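PDB 5J78: acetaldehyde dehydrogenase (Acetylating) from Geobacillus thermoglucosidasius, which catalyses the reversible, NAD-dependent conversion of acetaldehyde and coenzyme A into acetyl-CoA. Local coordinates for residues Q55-A66 and A151-N159; P241-A252 and G391-D402. One frame throughout, in Å; residues are numbered along the deposited sequence.

Interaction 1. Residues Q55-A66 and A151-N159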
loop_
_atom_site.group_PDB
_atom_site.type_symbol
_atom_site.label_atom_id
_atom_site.label_comp_id
_atom_site.label_asym_id
_atom_site.label_seq_id
_atom_site.Cartn_x
_atom_site.Cartn_y
_atom_site.Cartn_z
ATOM N N GLN A 55 25.811 6.217 36.398
ATOM C CA GLN A 55 25.576 4.795 36.471
ATOM C C GLN A 55 24.854 4.451 37.776
ATOM O O GLN A 55 23.891 3.686 37.787
ATOM C CB GLN A 55 26.900 4.043 36.369
ATOM C CG GLN A 55 26.757 2.525 36.267
ATOM C CD GLN A 55 26.101 2.095 34.965
ATOM O OE1 GLN A 55 26.750 2.032 33.923
ATOM N NE2 GLN A 55 24.810 1.787 35.024
ATOM N N SER A 56 25.299 5.050 38.872
ATOM C CA SER A 56 24.726 4.736 40.178
ATOM C C SER A 56 23.274 5.227 40.275
ATOM O O SER A 56 22.443 4.582 40.908
ATOM C CB SER A 56 25.582 5.337 41.301
ATOM O OG SER A 56 24.775 5.950 42.289
ATOM N N GLU A 57 22.972 6.348 39.633
ATOM C CA GLU A 57 21.617 6.885 39.638
ATOM C C GLU A 57 20.711 5.999 38.802
ATOM O O GLU A 57 19.586 5.685 39.208
ATOM C CB GLU A 57 21.599 8.319 39.125
ATOM C CG GLU A 57 22.226 9.316 40.080
ATOM C CD GLU A 57 22.496 10.676 39.443
ATOM O OE1 GLU A 57 22.676 10.754 38.211
ATOM O OE2 GLU A 57 22.526 11.683 40.182
ATOM N N ILE A 58 21.212 5.574 37.646
ATOM C CA ILE A 58 20.513 4.589 36.820
ATOM C C ILE A 58 20.306 3.300 37.603
ATOM O O ILE A 58 19.198 2.761 37.624
ATOM C CB ILE A 58 21.288 4.274 35.496
ATOM C CG1 ILE A 58 21.371 5.535 34.611
ATOM C CG2 ILE A 58 20.654 3.102 34.724
ATOM C CD1 ILE A 58 20.072 5.968 33.973
ATOM N N ASP A 59 21.364 2.789 38.232
ATOM C CA ASP A 59 21.258 1.508 38.918
ATOM C C ASP A 59 20.264 1.554 40.093
ATOM O O ASP A 59 19.574 0.571 40.343
ATOM C CB ASP A 59 22.624 1.036 39.411
ATOM C CG ASP A 59 23.543 0.587 38.266
ATOM O OD1 ASP A 59 23.082 0.449 37.111
ATOM O OD2 ASP A 59 24.728 0.338 38.539
ATOM N N LYS A 60 20.177 2.683 40.793
ATOM C CA LYS A 60 19.173 2.839 41.850
ATOM C C LYS A 60 17.744 2.757 41.292
ATOM O O LYS A 60 16.874 2.129 41.895
ATOM C CB LYS A 60 19.361 4.167 42.585
ATOM C CG LYS A 60 20.497 4.154 43.587
ATOM C CD LYS A 60 20.725 5.536 44.192
ATOM C CE LYS A 60 22.014 5.593 45.023
ATOM N NZ LYS A 60 21.922 4.880 46.335
ATOM N N ILE A 61 17.506 3.406 40.151
ATOM C CA ILE A 61 16.206 3.324 39.483
ATOM C C ILE A 61 15.876 1.869 39.113
ATOM O O ILE A 61 14.775 1.383 39.400
ATOM C CB ILE A 61 16.172 4.224 38.228
ATOM C CG1 ILE A 61 16.281 5.690 38.683
ATOM C CG2 ILE A 61 14.876 3.970 37.396
ATOM C CD1 ILE A 61 16.585 6.686 37.604
ATOM N N VAL A 62 16.828 1.166 38.508
ATOM C CA VAL A 62 16.567 -0.211 38.063
ATOM C C VAL A 62 16.248 -1.116 39.266
ATOM O O VAL A 62 15.364 -1.994 39.203
ATOM C CB VAL A 62 17.758 -0.774 37.269
ATOM C CG1 VAL A 62 17.559 -2.234 36.930
ATOM C CG2 VAL A 62 18.000 0.067 35.962
ATOM N N GLU A 63 16.973 -0.893 40.357
ATOM C CA GLU A 63 16.816 -1.688 41.562
ATOM C C GLU A 63 15.424 -1.480 42.173
ATOM O O GLU A 63 14.765 -2.441 42.551
ATOM C CB GLU A 63 17.898 -1.331 42.580
ATOM C CG GLU A 63 17.683 -1.973 43.938
ATOM C CD GLU A 63 18.762 -1.598 44.919
ATOM O OE1 GLU A 63 18.996 -0.383 45.113
ATOM O OE2 GLU A 63 19.385 -2.520 45.472
ATOM N N SER A 64 14.992 -0.221 42.245
ATOM C CA SER A 64 13.675 0.120 42.756
ATOM C C SER A 64 12.583 -0.512 41.897
ATOM O O SER A 64 11.590 -1.009 42.420
ATOM C CB SER A 64 13.500 1.639 42.806
ATOM O OG SER A 64 12.172 1.993 43.169
ATOM N N MET A 65 12.764 -0.489 40.579
ATOM C CA MET A 65 11.815 -1.135 39.668
ATOM C C MET A 65 11.751 -2.633 39.967
ATOM O O MET A 65 10.669 -3.209 40.096
ATOM C CB MET A 65 12.204 -0.908 38.201
ATOM C CG MET A 65 12.034 0.510 37.705
ATOM S SD MET A 65 12.903 0.799 36.117
ATOM C CE MET A 65 12.009 -0.323 35.049
ATOM N N ALA A 66 12.917 -3.260 40.102
ATOM C CA ALA A 66 12.960 -4.694 40.376
ATOM C C ALA A 66 12.248 -5.027 41.687
ATOM O O ALA A 66 11.543 -6.046 41.791
ATOM C CB ALA A 66 14.381 -5.186 40.421
ATOM N N ALA A 151 11.014 -3.480 30.681
ATOM C CA ALA A 151 11.204 -2.196 31.348
ATOM C C ALA A 151 12.555 -2.140 32.030
ATOM O O ALA A 151 13.244 -1.125 31.944
ATOM C CB ALA A 151 10.093 -1.936 32.362
ATOM N N LEU A 152 12.931 -3.223 32.712
ATOM C CA LEU A 152 14.237 -3.290 33.369
ATOM C C LEU A 152 15.403 -3.147 32.352
ATOM O O LEU A 152 16.306 -2.354 32.560
ATOM C CB LEU A 152 14.389 -4.600 34.140
ATOM C CG LEU A 152 13.597 -4.761 35.443
ATOM C CD1 LEU A 152 13.700 -6.212 35.878
ATOM C CD2 LEU A 152 14.096 -3.792 36.507
ATOM N N ILE A 153 15.389 -3.920 31.265
ATOM C CA ILE A 153 16.516 -3.860 30.326
ATOM C C ILE A 153 16.511 -2.540 29.548
ATOM O O ILE A 153 17.569 -2.023 29.200
ATOM C CB ILE A 153 16.536 -5.054 29.325
ATOM C CG1 ILE A 153 15.322 -5.072 28.384
ATOM C CG2 ILE A 153 16.677 -6.405 30.064
ATOM C CD1 ILE A 153 15.484 -6.099 27.237
ATOM N N ALA A 154 15.335 -1.976 29.293
ATOM C CA ALA A 154 15.275 -0.702 28.583
ATOM C C ALA A 154 15.829 0.430 29.426
ATOM O O ALA A 154 16.584 1.270 28.930
ATOM C CB ALA A 154 13.840 -0.378 28.154
ATOM N N VAL A 155 15.450 0.475 30.702
ATOM C CA VAL A 155 15.857 1.602 31.543
ATOM C C VAL A 155 17.335 1.481 31.933
ATOM O O VAL A 155 18.049 2.472 31.981
ATOM C CB VAL A 155 14.969 1.710 32.802
ATOM C CG1 VAL A 155 15.504 2.771 33.787
ATOM C CG2 VAL A 155 13.548 2.052 32.395
ATOM N N LYS A 156 17.794 0.263 32.187
ATOM C CA LYS A 156 19.197 0.033 32.514
ATOM C C LYS A 156 20.115 0.533 31.383
ATOM O O LYS A 156 21.207 1.038 31.654
ATOM C CB LYS A 156 19.421 -1.454 32.799
ATOM C CG LYS A 156 20.874 -1.901 32.966
ATOM C CD LYS A 156 21.517 -1.396 34.239
ATOM C CE LYS A 156 23.037 -1.564 34.155
ATOM N NZ LYS A 156 23.741 -1.467 35.472
ATOM N N ALA A 157 19.665 0.426 30.129
ATOM C CA ALA A 157 20.449 0.928 28.988
ATOM C C ALA A 157 20.172 2.403 28.687
ATOM O O ALA A 157 20.688 2.966 27.698
ATOM C CB ALA A 157 20.183 0.074 27.756
ATOM N N ARG A 158 19.340 3.003 29.536
ATOM C CA ARG A 158 19.070 4.449 29.579
ATOM C C ARG A 158 18.100 4.922 28.503
ATOM O O ARG A 158 18.186 6.047 28.017
ATOM C CB ARG A 158 20.377 5.246 29.501
ATOM C CG ARG A 158 21.375 4.884 30.612
ATOM C CD ARG A 158 22.814 5.032 30.166
ATOM N NE ARG A 158 23.180 6.431 30.038
ATOM C CZ ARG A 158 24.074 6.908 29.179
ATOM N NH1 ARG A 158 24.727 6.111 28.353
ATOM N NH2 ARG A 158 24.331 8.197 29.159
ATOM N N ASN A 159 17.144 4.060 28.183
ATOM C CA ASN A 159 16.073 4.367 27.250
ATOM C C ASN A 159 14.747 4.673 27.937
ATOM O O ASN A 159 14.544 4.312 29.097
ATOM C CB ASN A 159 15.877 3.180 26.302
ATOM C CG ASN A 159 17.167 2.754 25.657
ATOM O OD1 ASN A 159 17.712 3.470 24.810
ATOM N ND2 ASN A 159 17.696 1.621 26.088
HETATM O O HOH W 1 26.490 -0.989 36.853
#
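M65 and V155 pack against each other between two antiparallel helices, in which Q55-A66 runs alongside A151-K156 with the axes 9.5 Å apart at closest and 171° between their directions. The pair belongs to what is probably the coenzyme-binding part of the aldehyde dehydrogenase fold. M65 SD sits 4.0 Å from V155 CG1 and about as far from CG2; the bend at the end of the chain (chi3 64°) then carries CE onto A151, 3.7 Å from its CB. I61 CG2 meets V155 CG1 with the two side chains at about a right angle. L152 pushes CD2 among V62, M65 and A66, 3.8 Å from V62 CG1, while V62 CG2 lies against the backbone of K156. Past the helix end, where R158 forms a Schellman motif, I58 CD1 touches R158 CG. At the polar edge K156 NZ makes a salt bridge of 2.6 Å with D59 OD1, met on the syn side 30° out of the carboxylate plane; NZ also bonds K108 O. A methionine in place of K156 would probably leave the D59 carboxylate without its charged mate. A water bonds D59 OD2 at 2.8 Å and K156 NZ more weakly.

Interaction 2. Residues P241-A252 and G391-D402. With ACT (acetate ion), chain E.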
loop_
_atom_site.group_PDB
_atom_site.type_symbol
_atom_site.label_atom_id
_atom_site.label_comp_id
_atom_site.label_asym_id
_atom_site.label_seq_id
_atom_site.Cartn_x
_atom_site.Cartn_y
_atom_site.Cartn_z
ATOM N N PRO A 241 7.908 -18.195 16.689
ATOM C CA PRO A 241 7.189 -19.178 17.503
ATOM C C PRO A 241 8.025 -20.434 17.779
ATOM O O PRO A 241 8.975 -20.739 17.048
ATOM C CB PRO A 241 5.960 -19.498 16.635
ATOM C CG PRO A 241 6.450 -19.323 15.242
ATOM C CD PRO A 241 7.351 -18.101 15.326
ATOM N N GLY A 242 7.666 -21.137 18.853
ATOM C CA GLY A 242 8.272 -22.408 19.196
ATOM C C GLY A 242 7.407 -23.589 18.791
ATOM O O GLY A 242 6.200 -23.459 18.597
ATOM N N ASN A 243 8.032 -24.745 18.641
ATOM C CA ASN A 243 7.306 -25.997 18.531
ATOM C C ASN A 243 8.267 -27.068 18.956
ATOM O O ASN A 243 8.702 -27.876 18.146
ATOM C CB ASN A 243 6.792 -26.262 17.124
ATOM C CG ASN A 243 5.879 -27.485 17.073
ATOM O OD1 ASN A 243 5.251 -27.813 18.062
ATOM N ND2 ASN A 243 5.810 -28.159 15.932
ATOM N N VAL A 244 8.588 -27.046 20.243
ATOM C CA VAL A 244 9.804 -27.671 20.757
ATOM C C VAL A 244 9.737 -29.194 20.856
ATOM O O VAL A 244 8.926 -29.732 21.609
ATOM C CB VAL A 244 10.138 -27.129 22.135
ATOM C CG1 VAL A 244 11.385 -27.823 22.710
ATOM C CG2 VAL A 244 10.325 -25.618 22.070
ATOM N N PRO A 245 10.608 -29.888 20.100
ATOM C CA PRO A 245 10.717 -31.341 20.222
ATOM C C PRO A 245 11.759 -31.709 21.253
ATOM O O PRO A 245 12.793 -31.041 21.312
ATOM C CB PRO A 245 11.136 -31.770 18.819
ATOM C CG PRO A 245 12.010 -30.623 18.352
ATOM C CD PRO A 245 11.379 -29.379 18.942
ATOM N N VAL A 246 11.495 -32.741 22.052
ATOM C CA VAL A 246 12.440 -33.179 23.069
ATOM C C VAL A 246 12.696 -34.674 22.925
ATOM O O VAL A 246 11.765 -35.486 22.899
ATOM C CB VAL A 246 11.943 -32.850 24.498
ATOM C CG1 VAL A 246 12.949 -33.320 25.553
ATOM C CG2 VAL A 246 11.731 -31.378 24.636
ATOM N N TYR A 247 13.979 -35.013 22.821
ATOM C CA TYR A 247 14.441 -36.402 22.637
ATOM C C TYR A 247 14.808 -37.016 23.978
ATOM O O TYR A 247 15.641 -36.463 24.696
ATOM C CB TYR A 247 15.650 -36.421 21.693
ATOM C CG TYR A 247 16.290 -37.766 21.417
ATOM C CD1 TYR A 247 15.525 -38.922 21.264
ATOM C CD2 TYR A 247 17.677 -37.875 21.269
ATOM C CE1 TYR A 247 16.129 -40.157 20.998
ATOM C CE2 TYR A 247 18.282 -39.098 21.001
ATOM C CZ TYR A 247 17.501 -40.234 20.863
ATOM O OH TYR A 247 18.103 -41.443 20.594
ATOM N N ILE A 248 14.178 -38.140 24.331
ATOM C CA ILE A 248 14.616 -38.910 25.496
ATOM C C ILE A 248 15.366 -40.127 24.967
ATOM O O ILE A 248 14.778 -41.049 24.410
ATOM C CB ILE A 248 13.457 -39.356 26.427
ATOM C CG1 ILE A 248 12.570 -38.164 26.802
ATOM C CG2 ILE A 248 14.029 -40.005 27.710
ATOM C CD1 ILE A 248 11.313 -38.525 27.610
ATOM N N HIS A 249 16.680 -40.089 25.129
ATOM C CA HIS A 249 17.567 -41.155 24.674
ATOM C C HIS A 249 17.598 -42.276 25.721
ATOM O O HIS A 249 17.401 -42.016 26.911
ATOM C CB HIS A 249 18.960 -40.574 24.440
ATOM C CG HIS A 249 20.009 -41.587 24.118
ATOM N ND1 HIS A 249 21.025 -41.903 24.997
ATOM C CD2 HIS A 249 20.228 -42.326 23.005
ATOM C CE1 HIS A 249 21.809 -42.812 24.447
ATOM N NE2 HIS A 249 21.354 -43.078 23.235
ATOM N N GLU A 250 17.857 -43.510 25.282
ATOM C CA GLU A 250 17.838 -44.675 26.177
ATOM C C GLU A 250 18.759 -44.509 27.384
ATOM O O GLU A 250 18.569 -45.157 28.414
ATOM C CB GLU A 250 18.216 -45.938 25.401
ATOM C CG GLU A 250 19.709 -46.161 25.241
ATOM C CD GLU A 250 20.045 -47.246 24.217
ATOM O OE1 GLU A 250 21.213 -47.690 24.186
ATOM O OE2 GLU A 250 19.149 -47.653 23.443
ATOM N N SER A 251 19.748 -43.629 27.266
ATOM C CA SER A 251 20.693 -43.401 28.360
ATOM C C SER A 251 20.149 -42.484 29.460
ATOM O O SER A 251 20.830 -42.250 30.451
ATOM C CB SER A 251 21.994 -42.803 27.819
ATOM O OG SER A 251 21.772 -41.532 27.231
ATOM N N ALA A 252 18.936 -41.958 29.285
ATOM C CA ALA A 252 18.383 -40.977 30.236
ATOM C C ALA A 252 18.009 -41.551 31.594
ATOM O O ALA A 252 17.470 -42.656 31.678
ATOM C CB ALA A 252 17.156 -40.316 29.640
ATOM N N GLY A 391 8.436 -23.947 14.448
ATOM C CA GLY A 391 9.379 -23.838 15.546
ATOM C C GLY A 391 10.822 -23.503 15.162
ATOM O O GLY A 391 11.696 -23.520 16.019
ATOM N N LEU A 392 11.096 -23.203 13.894
ATOM C CA LEU A 392 12.491 -23.012 13.467
ATOM C C LEU A 392 13.212 -21.865 14.180
ATOM O O LEU A 392 12.686 -20.760 14.328
ATOM C CB LEU A 392 12.566 -22.783 11.956
ATOM C CG LEU A 392 12.310 -24.029 11.092
ATOM C CD1 LEU A 392 12.083 -23.611 9.644
ATOM C CD2 LEU A 392 13.434 -25.030 11.197
ATOM N N GLY A 393 14.435 -22.153 14.602
ATOM C CA GLY A 393 15.286 -21.180 15.252
ATOM C C GLY A 393 15.015 -21.033 16.735
ATOM O O GLY A 393 15.754 -20.330 17.405
ATOM N N HIS A 394 13.983 -21.691 17.267
ATOM C CA HIS A 394 13.589 -21.393 18.648
ATOM C C HIS A 394 14.336 -22.258 19.660
ATOM O O HIS A 394 15.441 -21.886 20.077
ATOM C CB HIS A 394 12.078 -21.520 18.796
ATOM C CG HIS A 394 11.537 -20.774 19.968
ATOM N ND1 HIS A 394 11.860 -21.097 21.266
ATOM C CD2 HIS A 394 10.723 -19.694 20.039
ATOM C CE1 HIS A 394 11.242 -20.276 22.091
ATOM N NE2 HIS A 394 10.547 -19.410 21.373
ATOM N N THR A 395 13.762 -23.407 20.033
ATOM C CA THR A 395 14.319 -24.250 21.090
ATOM C C THR A 395 14.135 -25.732 20.796
ATOM O O THR A 395 13.128 -26.129 20.221
ATOM C CB THR A 395 13.662 -23.929 22.433
ATOM O OG1 THR A 395 13.754 -22.529 22.673
ATOM C CG2 THR A 395 14.337 -24.657 23.585
ATOM N N VAL A 396 15.141 -26.528 21.152
ATOM C CA VAL A 396 15.000 -27.983 21.228
ATOM C C VAL A 396 15.509 -28.493 22.573
ATOM O O VAL A 396 16.214 -27.779 23.300
ATOM C CB VAL A 396 15.781 -28.725 20.102
ATOM C CG1 VAL A 396 15.192 -28.432 18.736
ATOM C CG2 VAL A 396 17.236 -28.364 20.136
ATOM N N GLY A 397 15.153 -29.734 22.897
ATOM C CA GLY A 397 15.651 -30.391 24.091
ATOM C C GLY A 397 16.114 -31.821 23.854
ATOM O O GLY A 397 15.692 -32.491 22.900
ATOM N N ILE A 398 16.995 -32.282 24.733
ATOM C CA ILE A 398 17.377 -33.692 24.771
ATOM C C ILE A 398 17.682 -34.106 26.207
ATOM O O ILE A 398 18.297 -33.340 26.956
ATOM C CB ILE A 398 18.613 -33.986 23.865
ATOM C CG1 ILE A 398 19.112 -35.417 24.083
ATOM C CG2 ILE A 398 19.746 -32.981 24.139
ATOM C CD1 ILE A 398 20.168 -35.877 23.078
ATOM N N HIS A 399 17.239 -35.312 26.581
ATOM C CA HIS A 399 17.596 -35.922 27.865
ATOM C C HIS A 399 18.460 -37.150 27.650
ATOM O O HIS A 399 18.047 -38.096 26.978
ATOM C CB HIS A 399 16.345 -36.292 28.652
ATOM C CG HIS A 399 15.566 -35.102 29.100
ATOM N ND1 HIS A 399 15.825 -34.447 30.287
ATOM C CD2 HIS A 399 14.568 -34.418 28.501
ATOM C CE1 HIS A 399 14.996 -33.425 30.410
ATOM N NE2 HIS A 399 14.226 -33.384 29.337
ATOM N N ALA A 400 19.651 -37.145 28.246
ATOM C CA ALA A 400 20.635 -38.176 27.940
ATOM C C ALA A 400 21.825 -38.094 28.880
ATOM O O ALA A 400 22.130 -37.031 29.395
ATOM C CB ALA A 400 21.089 -38.043 26.485
ATOM N N GLU A 401 22.482 -39.227 29.133
ATOM C CA GLU A 401 23.722 -39.223 29.913
ATOM C C GLU A 401 24.929 -39.606 29.051
ATOM O O GLU A 401 26.078 -39.507 29.483
ATOM C CB GLU A 401 23.590 -40.164 31.111
ATOM C CG GLU A 401 22.492 -39.744 32.096
ATOM C CD GLU A 401 22.716 -38.353 32.683
ATOM O OE1 GLU A 401 23.882 -37.900 32.733
ATOM O OE2 GLU A 401 21.724 -37.707 33.091
ATOM N N ASP A 402 24.653 -40.024 27.826
ATOM C CA ASP A 402 25.687 -40.373 26.868
ATOM C C ASP A 402 26.177 -39.097 26.178
ATOM O O ASP A 402 25.501 -38.574 25.293
ATOM C CB ASP A 402 25.134 -41.384 25.852
ATOM C CG ASP A 402 26.208 -41.966 24.948
ATOM O OD1 ASP A 402 27.208 -41.275 24.667
ATOM O OD2 ASP A 402 26.035 -43.117 24.497
HETATM C C ACT E . 9.631 -17.564 25.047
HETATM O O ACT E . 9.774 -17.318 23.835
HETATM O OXT ACT E . 9.668 -18.780 25.360
HETATM C CH3 ACT E . 9.433 -16.465 26.049
HETATM O O HOH W 2 10.284 -19.773 14.774
HETATM O O HOH W 3 11.073 -24.810 18.586
HETATM O O HOH W 4 15.147 -32.319 20.283
#
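G397 O is gripped by the backbone N of Y247 at 3.0 Å and by a water whose O lies 2.7 Å from G397 O, with V246 CA adding a CA-H...O contact. The same water also donates to P245 O, which in turn accepts from G397 N. Further along, H399 N bonds Y247 O at 2.7 Å and H249 N bonds H399 O. These bonds pair strands 244-248 and 395-399 in parallel, inside the seven-stranded parallel sheet of the aldehyde dehydrogenase fold, flanked by 276-282 beside 244-248 and by 415-420 beside 395-399. On the face bearing V246 and H399, V246 CG1 comes to the edge of the imidazole, 3.5 Å from H399 CD2. On the other face Y247 and I398 run alongside each other, with Y247 CD2 3.7 Å from I398 CD1; the Y247 hydroxyl bonds D282. Before the strands, G242 CA stands over one face of the H394 ring, 4.0 Å from its centroid, in a CH-pi contact, and G242 N bonds the oxidised cysteine (3-sulfinoalanine) at position 273. H394 NE2 weakly bonds an acetate at the ring edge, while ND1 pairs with T395 OG1. Beyond the strands, a type I turn from H249 to A252 presents S251, whose chi1 of 63° turns OG toward the backbone at the start of 401-402, where it accepts from E401 N at 3.1 Å and weakly from D402 N.

Overall arrangement
The two contacts follow one another along the chain: interaction 1 closes at N159, well before interaction 2 opens at P241. They lie on opposite sides of the chain's centre, their own centres about 36 Å apart and their nearest atoms about 15 Å apart, and do not touch. They share no helix or strand. Interaction 1 joins helices 55-84 and 143-156, the latter leading into strand 160-165 of the mixed sheet; interaction 2 joins two neighbouring strands of the separate parallel sheet. Each thus ties distant sequence together within its own half of the molecule, consistent with the coenzyme-binding and catalytic domains of aldehyde dehydrogenases.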